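Local coordinates for protein prolyl endopeptidase (Myxococcus xanthus, PDB 2BKL) that is a serine peptidase of the S9A family that probably cleaves oligopeptides after proline and far less readily after alanine, at residues M432-R437 with G475-V480; D443-T448 with Y521-R526; D508-A513 with P547-A552; V603-L608 with P635-T640. All blocks are in the same frame, centred on the assembly; numbering follows the deposited sequence.

Interaction 1 (M432-R437 with G475-V480); sequences MFVVHR and GGVYAV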
# COMPACT_ATOMS: atom_id res chain seq x y z
N MET A 432 13.41 -1.06 14.54
CA MET A 432 13.76 -0.11 13.49
C MET A 432 14.92 -0.66 12.69
O MET A 432 15.90 -1.19 13.26
CB MET A 432 14.10 1.27 14.08
CG MET A 432 14.52 2.27 13.04
SD MET A 432 14.42 4.00 13.64
CE MET A 432 15.42 3.96 15.07
N PHE A 433 14.86 -0.55 11.36
CA PHE A 433 15.99 -0.80 10.48
C PHE A 433 16.77 0.47 10.24
O PHE A 433 16.19 1.54 10.06
CB PHE A 433 15.53 -1.35 9.13
CG PHE A 433 14.77 -2.64 9.18
CD1 PHE A 433 15.43 -3.83 9.47
CD2 PHE A 433 13.40 -2.68 8.90
CE1 PHE A 433 14.73 -5.04 9.51
CE2 PHE A 433 12.72 -3.89 8.91
CZ PHE A 433 13.36 -5.05 9.21
N VAL A 434 18.10 0.37 10.26
CA VAL A 434 18.97 1.50 10.01
C VAL A 434 19.97 1.11 8.95
O VAL A 434 20.70 0.13 9.10
CB VAL A 434 19.67 2.01 11.29
CG1 VAL A 434 20.41 3.31 10.98
CG2 VAL A 434 18.67 2.24 12.41
N VAL A 435 20.01 1.88 7.86
CA VAL A 435 20.81 1.53 6.68
C VAL A 435 21.79 2.66 6.40
O VAL A 435 21.45 3.84 6.42
CB VAL A 435 19.90 1.32 5.43
CG1 VAL A 435 20.71 0.79 4.27
CG2 VAL A 435 18.70 0.40 5.76
N HIS A 436 23.04 2.30 6.15
CA HIS A 436 24.07 3.30 5.89
C HIS A 436 25.30 2.65 5.30
O HIS A 436 25.47 1.44 5.34
CB HIS A 436 24.45 4.05 7.17
CG HIS A 436 24.77 3.13 8.30
ND1 HIS A 436 26.02 2.55 8.47
CD2 HIS A 436 24.02 2.69 9.33
CE1 HIS A 436 26.00 1.78 9.54
NE2 HIS A 436 24.80 1.85 10.08
N ARG A 437 26.21 3.48 4.77
CA ARG A 437 27.52 2.97 4.37
C ARG A 437 28.24 2.35 5.57
O ARG A 437 28.16 2.86 6.70
CB ARG A 437 28.40 4.08 3.80
CG ARG A 437 28.01 4.56 2.43
CD ARG A 437 28.89 5.66 1.91
NE ARG A 437 30.22 5.11 1.67
CZ ARG A 437 30.55 4.43 0.56
NH1 ARG A 437 29.67 4.26 -0.44
NH2 ARG A 437 31.77 3.92 0.44
N GLY A 475 26.74 9.96 2.51
CA GLY A 475 27.00 9.75 3.93
C GLY A 475 25.71 9.78 4.75
O GLY A 475 25.76 10.00 5.95
N GLY A 476 24.57 9.61 4.09
CA GLY A 476 23.31 9.65 4.79
C GLY A 476 22.93 8.33 5.44
O GLY A 476 23.48 7.28 5.14
N VAL A 477 21.99 8.43 6.37
CA VAL A 477 21.39 7.28 7.06
C VAL A 477 19.93 7.23 6.67
O VAL A 477 19.26 8.27 6.60
CB VAL A 477 21.52 7.45 8.57
CG1 VAL A 477 20.75 6.37 9.37
CG2 VAL A 477 23.02 7.50 8.97
N TYR A 478 19.46 6.03 6.39
CA TYR A 478 18.04 5.78 6.11
C TYR A 478 17.52 4.86 7.18
O TYR A 478 18.09 3.79 7.42
CB TYR A 478 17.87 5.12 4.74
CG TYR A 478 16.44 4.79 4.36
CD1 TYR A 478 15.50 5.78 4.20
CD2 TYR A 478 16.07 3.48 4.12
CE1 TYR A 478 14.19 5.47 3.82
CE2 TYR A 478 14.78 3.16 3.74
CZ TYR A 478 13.85 4.16 3.60
OH TYR A 478 12.53 3.86 3.21
N ALA A 479 16.44 5.26 7.85
CA ALA A 479 15.88 4.47 8.95
C ALA A 479 14.41 4.25 8.71
O ALA A 479 13.72 5.15 8.23
CB ALA A 479 16.10 5.20 10.28
N VAL A 480 13.93 3.06 9.04
CA VAL A 480 12.53 2.67 8.85
C VAL A 480 12.04 2.06 10.18
O VAL A 480 12.54 1.03 10.61
CB VAL A 480 12.37 1.64 7.69
CG1 VAL A 480 10.90 1.32 7.48
CG2 VAL A 480 13.01 2.19 6.40
O HOH W 1 25.86 6.30 4.37

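Interaction 2 (D443-T448 with Y521-R526); sequences DGNAPT and YTQPKR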
# COMPACT_ATOMS: atom_id res chain seq x y z
N ASP A 443 29.17 10.31 14.42
CA ASP A 443 29.58 11.60 14.98
C ASP A 443 28.41 12.52 15.26
O ASP A 443 28.60 13.69 15.54
CB ASP A 443 30.57 12.28 14.01
CG ASP A 443 29.95 12.66 12.67
OD1 ASP A 443 28.78 12.35 12.38
OD2 ASP A 443 30.61 13.30 11.79
N GLY A 444 27.19 12.00 15.16
CA GLY A 444 26.02 12.82 15.46
C GLY A 444 25.66 13.84 14.41
O GLY A 444 24.90 14.79 14.66
N ASN A 445 26.15 13.65 13.20
CA ASN A 445 25.96 14.66 12.18
C ASN A 445 25.61 14.17 10.79
O ASN A 445 25.55 14.96 9.85
CB ASN A 445 27.20 15.54 12.10
CG ASN A 445 26.94 16.85 11.41
OD1 ASN A 445 25.95 17.52 11.69
ND2 ASN A 445 27.80 17.20 10.48
N ALA A 446 25.33 12.88 10.64
CA ALA A 446 24.92 12.36 9.34
C ALA A 446 23.52 12.85 8.96
O ALA A 446 22.62 12.80 9.79
CB ALA A 446 24.93 10.84 9.36
N PRO A 447 23.32 13.26 7.72
CA PRO A 447 21.97 13.58 7.25
C PRO A 447 21.19 12.27 7.33
O PRO A 447 21.65 11.24 6.83
CB PRO A 447 22.17 13.99 5.79
CG PRO A 447 23.56 13.96 5.53
CD PRO A 447 24.33 13.38 6.66
N THR A 448 20.02 12.31 7.94
CA THR A 448 19.25 11.11 8.18
C THR A 448 17.83 11.30 7.73
O THR A 448 17.26 12.36 7.91
CB THR A 448 19.32 10.81 9.70
OG1 THR A 448 20.68 10.51 10.03
CG2 THR A 448 18.51 9.57 10.11
N TYR A 521 23.82 8.91 15.38
CA TYR A 521 23.69 8.96 13.93
C TYR A 521 23.58 10.39 13.46
O TYR A 521 24.14 10.76 12.44
CB TYR A 521 22.49 8.17 13.45
CG TYR A 521 22.57 6.69 13.71
CD1 TYR A 521 23.26 5.86 12.83
CD2 TYR A 521 21.95 6.12 14.80
CE1 TYR A 521 23.35 4.49 13.07
CE2 TYR A 521 22.04 4.76 15.04
CZ TYR A 521 22.70 3.95 14.15
OH TYR A 521 22.80 2.57 14.36
N THR A 522 22.86 11.20 14.19
CA THR A 522 22.40 12.48 13.66
C THR A 522 22.06 13.47 14.77
O THR A 522 22.27 13.22 15.96
CB THR A 522 21.21 12.21 12.72
OG1 THR A 522 20.90 13.36 11.92
CG2 THR A 522 19.95 11.84 13.44
N GLN A 523 21.54 14.62 14.36
CA GLN A 523 21.02 15.64 15.29
C GLN A 523 19.77 16.23 14.65
O GLN A 523 19.55 16.05 13.45
CB GLN A 523 22.06 16.73 15.59
CG GLN A 523 22.58 17.42 14.38
CD GLN A 523 23.53 18.56 14.71
OE1 GLN A 523 23.18 19.45 15.49
NE2 GLN A 523 24.72 18.55 14.13
N PRO A 524 18.90 16.88 15.43
CA PRO A 524 17.64 17.37 14.87
C PRO A 524 17.78 18.16 13.55
O PRO A 524 17.01 17.92 12.61
CB PRO A 524 17.07 18.21 16.01
CG PRO A 524 17.57 17.51 17.22
CD PRO A 524 18.97 17.12 16.89
N LYS A 525 18.74 19.07 13.45
CA LYS A 525 18.87 19.90 12.24
C LYS A 525 19.36 19.14 11.02
O LYS A 525 19.39 19.67 9.89
CB LYS A 525 19.77 21.14 12.48
CG LYS A 525 21.26 20.86 12.57
CD LYS A 525 22.08 22.14 12.92
CE LYS A 525 21.82 22.67 14.34
NZ LYS A 525 22.99 23.43 14.90
N ARG A 526 19.75 17.88 11.23
CA ARG A 526 20.18 17.02 10.16
C ARG A 526 19.23 15.83 9.96
O ARG A 526 19.54 14.90 9.21
CB ARG A 526 21.57 16.48 10.50
CG ARG A 526 22.64 17.56 10.60
CD ARG A 526 23.12 18.00 9.23
NE ARG A 526 24.19 17.13 8.79
CZ ARG A 526 24.89 17.28 7.67
NH1 ARG A 526 24.58 18.22 6.80
NH2 ARG A 526 25.90 16.46 7.40

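Interaction 3 (D508-A513 with P547-A552); sequences DFHAAA and PELYGA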
# COMPACT_ATOMS: atom_id res chain seq x y z
N ASP A 508 5.67 6.43 19.23
CA ASP A 508 6.70 5.54 18.73
C ASP A 508 7.61 6.25 17.74
O ASP A 508 8.80 6.02 17.74
CB ASP A 508 6.09 4.31 18.05
CG ASP A 508 5.38 3.37 18.99
OD1 ASP A 508 5.45 3.52 20.25
OD2 ASP A 508 4.67 2.46 18.51
N PHE A 509 7.07 7.13 16.90
CA PHE A 509 7.89 7.82 15.90
C PHE A 509 8.75 8.89 16.53
O PHE A 509 9.93 9.01 16.17
CB PHE A 509 6.97 8.42 14.84
CG PHE A 509 7.63 8.70 13.50
CD1 PHE A 509 8.26 7.72 12.77
CD2 PHE A 509 7.60 9.96 12.97
CE1 PHE A 509 8.80 7.97 11.52
CE2 PHE A 509 8.15 10.22 11.71
CZ PHE A 509 8.75 9.21 11.00
N HIS A 510 8.18 9.70 17.44
CA HIS A 510 9.02 10.66 18.15
C HIS A 510 10.21 9.94 18.84
O HIS A 510 11.33 10.44 18.82
CB HIS A 510 8.28 11.41 19.22
CG HIS A 510 7.14 12.27 18.75
ND1 HIS A 510 7.29 13.24 17.79
CD2 HIS A 510 5.86 12.36 19.20
CE1 HIS A 510 6.14 13.87 17.64
NE2 HIS A 510 5.25 13.34 18.47
N ALA A 511 9.97 8.78 19.44
CA ALA A 511 11.01 8.03 20.13
C ALA A 511 12.06 7.51 19.15
O ALA A 511 13.23 7.42 19.52
CB ALA A 511 10.40 6.91 20.95
N ALA A 512 11.68 7.17 17.92
CA ALA A 512 12.67 6.77 16.91
C ALA A 512 13.59 7.94 16.60
O ALA A 512 14.81 7.76 16.50
CB ALA A 512 11.99 6.30 15.65
N ALA A 513 13.01 9.13 16.45
CA ALA A 513 13.81 10.31 16.18
C ALA A 513 14.75 10.62 17.30
O ALA A 513 15.91 10.97 17.08
CB ALA A 513 12.90 11.51 15.91
N PRO A 547 8.00 19.78 16.86
CA PRO A 547 8.75 20.33 15.73
C PRO A 547 10.26 20.40 16.00
O PRO A 547 11.05 20.26 15.05
CB PRO A 547 8.13 21.73 15.55
CG PRO A 547 7.50 22.05 16.88
CD PRO A 547 6.98 20.73 17.36
N GLU A 548 10.65 20.58 17.25
CA GLU A 548 12.05 20.68 17.63
C GLU A 548 12.87 19.44 17.39
O GLU A 548 14.09 19.52 17.39
CB GLU A 548 12.17 21.15 19.08
CG GLU A 548 11.85 20.11 20.14
CD GLU A 548 10.36 19.82 20.39
OE1 GLU A 548 9.45 20.46 19.80
OE2 GLU A 548 10.09 18.99 21.28
N LEU A 549 12.24 18.30 17.18
CA LEU A 549 12.99 17.05 16.92
C LEU A 549 13.46 16.90 15.48
O LEU A 549 14.27 16.02 15.21
CB LEU A 549 12.15 15.83 17.28
CG LEU A 549 11.72 15.61 18.71
CD1 LEU A 549 10.88 14.34 18.86
CD2 LEU A 549 12.92 15.54 19.63
N TYR A 550 12.96 17.72 14.57
CA TYR A 550 13.08 17.48 13.14
C TYR A 550 13.59 18.70 12.39
O TYR A 550 13.26 19.84 12.74
CB TYR A 550 11.71 17.09 12.57
CG TYR A 550 11.00 16.00 13.36
CD1 TYR A 550 11.46 14.68 13.32
CD2 TYR A 550 9.91 16.27 14.16
CE1 TYR A 550 10.83 13.70 14.04
CE2 TYR A 550 9.26 15.30 14.91
CZ TYR A 550 9.73 14.00 14.84
OH TYR A 550 9.13 13.03 15.59
N GLY A 551 14.43 18.46 11.38
CA GLY A 551 14.94 19.50 10.51
C GLY A 551 14.11 19.70 9.25
O GLY A 551 14.01 20.83 8.72
N ALA A 552 13.52 18.62 8.76
CA ALA A 552 12.72 18.68 7.54
C ALA A 552 11.67 17.58 7.53
O ALA A 552 11.83 16.53 8.18
CB ALA A 552 13.60 18.60 6.33
O HOH W 2 15.41 14.18 17.14

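Interaction 4 (V603-L608 with P635-T640); sequences VRYPAL and PGNPAT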
# COMPACT_ATOMS: atom_id res chain seq x y z
N VAL A 603 6.02 29.37 16.32
CA VAL A 603 6.84 28.16 16.33
C VAL A 603 7.66 28.10 15.05
O VAL A 603 7.13 28.31 13.96
CB VAL A 603 5.96 26.94 16.44
CG1 VAL A 603 6.74 25.65 16.22
CG2 VAL A 603 5.29 26.91 17.78
N ARG A 604 8.95 27.82 15.17
CA ARG A 604 9.77 27.55 13.99
C ARG A 604 9.59 26.08 13.65
O ARG A 604 9.99 25.19 14.39
CB ARG A 604 11.25 27.88 14.23
CG ARG A 604 11.50 29.33 14.67
CD ARG A 604 12.84 29.56 15.40
NE ARG A 604 13.80 30.30 14.57
CZ ARG A 604 14.59 29.76 13.64
NH1 ARG A 604 14.57 28.44 13.41
NH2 ARG A 604 15.41 30.53 12.94
N TYR A 605 8.96 25.85 12.51
CA TYR A 605 8.70 24.50 12.04
C TYR A 605 9.88 23.99 11.24
O TYR A 605 10.65 24.75 10.68
CB TYR A 605 7.39 24.47 11.20
CG TYR A 605 6.19 24.58 12.12
CD1 TYR A 605 5.77 23.50 12.89
CD2 TYR A 605 5.51 25.79 12.28
CE1 TYR A 605 4.72 23.60 13.72
CE2 TYR A 605 4.47 25.91 13.15
CZ TYR A 605 4.07 24.83 13.88
OH TYR A 605 3.07 24.94 14.81
N PRO A 606 9.95 22.68 11.11
CA PRO A 606 10.84 22.10 10.12
C PRO A 606 10.48 22.58 8.72
O PRO A 606 9.32 22.88 8.45
CB PRO A 606 10.57 20.59 10.22
CG PRO A 606 9.84 20.38 11.46
CD PRO A 606 9.21 21.65 11.85
N ALA A 607 11.45 22.60 7.82
CA ALA A 607 11.16 22.80 6.40
C ALA A 607 10.20 21.72 5.92
O ALA A 607 10.32 20.58 6.35
CB ALA A 607 12.46 22.78 5.59
N LEU A 608 9.27 22.06 5.02
CA LEU A 608 8.22 21.16 4.61
C LEU A 608 8.13 21.07 3.11
O LEU A 608 8.04 22.10 2.43
CB LEU A 608 6.89 21.63 5.19
CG LEU A 608 5.63 20.91 4.78
CD1 LEU A 608 5.69 19.45 5.25
CD2 LEU A 608 4.39 21.60 5.37
N PRO A 635 2.42 32.52 12.06
CA PRO A 635 3.27 33.61 12.51
C PRO A 635 4.61 33.11 13.05
O PRO A 635 4.68 32.20 13.86
CB PRO A 635 2.45 34.26 13.63
CG PRO A 635 1.04 33.98 13.27
CD PRO A 635 1.06 32.61 12.64
N GLY A 636 5.69 33.71 12.60
CA GLY A 636 7.00 33.39 13.10
C GLY A 636 7.63 32.10 12.58
O GLY A 636 8.64 31.66 13.14
N ASN A 637 7.04 31.50 11.55
CA ASN A 637 7.66 30.36 10.90
C ASN A 637 8.50 30.80 9.70
O ASN A 637 7.94 31.21 8.71
CB ASN A 637 6.61 29.38 10.38
CG ASN A 637 7.25 28.16 9.76
OD1 ASN A 637 8.37 27.78 10.15
ND2 ASN A 637 6.56 27.54 8.80
N PRO A 638 9.83 30.69 9.80
CA PRO A 638 10.72 31.13 8.72
C PRO A 638 11.11 30.03 7.72
O PRO A 638 11.69 30.34 6.67
CB PRO A 638 11.95 31.58 9.49
CG PRO A 638 12.02 30.65 10.65
CD PRO A 638 10.60 30.24 10.97
N ALA A 639 10.77 28.79 8.04
CA ALA A 639 11.17 27.65 7.23
C ALA A 639 10.31 27.50 5.99
O ALA A 639 9.10 27.80 6.01
CB ALA A 639 11.12 26.37 8.04
N THR A 640 10.93 27.02 4.92
CA THR A 640 10.25 26.85 3.65
C THR A 640 9.11 25.85 3.79
O THR A 640 9.21 24.91 4.58
CB THR A 640 11.22 26.39 2.57
OG1 THR A 640 12.39 27.22 2.54
CG2 THR A 640 10.60 26.62 1.22
O HOH W 3 4.76 29.44 13.57
O HOH W 4 7.80 25.11 7.43

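Interaction 1 (M432-R437 with G475-V480)
Phe433 pairs with Val480, and Val435 with Tyr478, in the antiparallel part of the mixed sheet of the alpha/beta-hydrolase domain, where strand 429-437 lies between strands 415-423 and 477-481. The two short strand segments run 165° apart. Each of these hydrogen-bonded pairs closes a ring of two backbone bonds: Val435 N reaches Tyr478 O at 2.7 Å, and Tyr478 N returns to Val435 O almost dead straight (175°). Val434 and Ala479, between them, form the non-hydrogen-bonded pair, and there Ala479 CA comes within 3.1 Å of Phe433 O in a CA-H...O contact.

The packing is tight on the sheet face that carries Val434 and Ala479. Val434 CG1 presses on Val477 CG1 at 3.5 Å, tighter than ordinary van der Waals contact, as the two side chains cross obliquely. Met432 holds CG anti to its backbone N (chi1 178°), which lays CG against Val480 O at 3.4 Å and brings SD to Ala479 CB at 3.9 Å. Helix 503-518 packs here, with Leu516 touching both Met432 and Ala479. The face bearing Phe433, Val435, Tyr478 and Val480 meets more loosely across the strands; Val435 CG2 lies at the edge of the Tyr478 ring, and the Phe433 ring turns to Phe384.

Toward partly exposed Arg437 and Gly475 the direct ladder gives way. Gly475 ends the preceding helix in a Schellman motif, and a water bridges the end of strand 429-437 and the loop before strand 477-481, accepting from Arg437 N at 2.9 Å and donating to Gly476 O at 2.7 Å.

Interaction 2 (D443-T448 with Y521-R526)
Arg526 grips the backbone carbonyl of Asn445 side-on, with NE at 2.8 Å and NH2 at 2.9 Å from the same oxygen, which lies in the guanidinium plane. The bends at chi2 and chi3 (-79° and -86°) fold the arginine back so that its NE/NH2 edge faces this oxygen, and its third nitrogen, NH1, is bonded to Leu675 O. Besides that fork, side chains contribute two more bonds across the contact. Gln523 NE2 donates to Asn445 OD1 from a position tilted out of the acceptor's plane, and Thr522 OG1 donates to Ala446 O at 2.8 Å, nearly head-on to the carbonyl. That oxygen also takes a bond from Thr448 OG1, which stands above the carbonyl plane, so two hydroxyls satisfy one backbone acceptor.

Backbone bonds tie the segments at two further points: Ala446 N to Tyr521 O at 3.0 Å, and Thr448 N to Arg526 O at 2.9 Å.

Van der Waals packing fills in around these. Pro447 CG sits 3.9 Å above one face of the guanidinium of Arg526, not over its middle but displaced to one side. Thr448 OG1 lies 3.2 Å from Thr522 CB, and Leu516 of helix 503-518 touches both threonines.

The bond from Thr448 N to Arg526 O begins the pairing of strands 448-451 and 527-532. These loops thus deliver the chain into two adjacent parallel strands at the core of an alpha/beta-hydrolase sheet.

Interaction 3 (D508-A513 with P547-A552)
The Tyr550 ring has Leu549 CB over the centre of one face, 3.7 Å above its plane, and His510 ND1 at its edge. The imidazole of His510 in turn receives Tyr550 OH at its own edge, near the ring plane, and the two side chains cross at about a right angle. Neither ring lies over the other. This is where helix 503-518 of the alpha/beta-hydrolase domain meets the short 3-10 turn 547-549 that leads into strand 552-556.

Edge-to-edge approach leaves the polar atoms facing each other. His510 ND1 and Tyr550 OH are hydrogen-bonded at 2.9 Å, and either could be the donor. On its far side the imidazole is held too, NE2 being bonded to Gln545 OE1, so its rotation is fixed from both ends. Tyr550 has CG anti to its carbonyl carbon (chi1 -49°), which swings the ring toward the helix and brings OH to 3.5 Å from His510 CA.

Apolar atoms close the remainder. Ala513 CB, one turn further along, packs at 3.5 Å against Tyr550 CE1, approaching the ring obliquely. Leu549 CD1 lies 3.9 Å from His510 ND1 and just as near His510 O, so the leucine touches the histidine with CD1 while its CB lies over the phenol. Leu527, Ile529 and Ala542 also touch the Tyr550 side chain, joining it to the neighbouring strand 527-532 and to helix 534-545.

A water joins the two backbones where Ala513 nears Leu549: it donates to Leu549 O at 2.9 Å and, weakly, to Ala513 O at 3.2 Å.

Interaction 4 (V603-L608 with P635-T640)
Leu608 and Thr640 meet where the last two parallel strands of the alpha/beta-hydrolase sheet, 607-613 and the outermost 641-646, come together. Leu608 N donates to Thr640 O at 2.9 Å, and the touching parts run 27° apart in direction.

Before that point the work falls to Asn637. With CG anti to its backbone N (chi1 -177°), its OD1 takes the N-H of Tyr605 at 3.1 Å; the donor stands well above the amide's carbonyl plane. Ala639 N adds a weak bond to the same oxygen. The amide meets the edge of the Tyr605 ring, CG lying near the ring plane and the two planes 86° apart. ND2 is bonded to Val631 O and to a water that also contacts Pro606 O and Thr640 O. Next to it, Ala639 CB presses on Tyr605 O at 3.1 Å.

Among the exposed residues, Pro638 CG sits 4.0 Å above the centre of the Arg604 guanidinium. A second water links Val603 N to Pro635 O.

With OD1 serving the N-H of Tyr605 and ND2 held by Val631 O and a water, one side-chain amide and two waters thus satisfy backbone groups ahead of the direct bond at Leu608.

How the interactions relate
All four contacts belong to the alpha/beta-hydrolase domain. Interaction 1 lies in the antiparallel part of its sheet and interaction 4 at the opposite edge, their centres about 26 Å apart. Interaction 2 joins interaction 1 through a probable bond from Val477 N to Pro447 O (2.9 Å). Interaction 3 lies between: Met432 SD packs on Ala512 CB, Pro524 CB on Glu548 O, and Gly551 O probably accepts from Ala607 N (3.2 Å), linking it to interaction 4. The segments of interactions 1 and 2 alternate along the chain. Interaction 3 approaches the active site, with the Phe509 side chain about 14 Å from the bound Z-Ala-Pro, whose pocket includes Ser533 and His651.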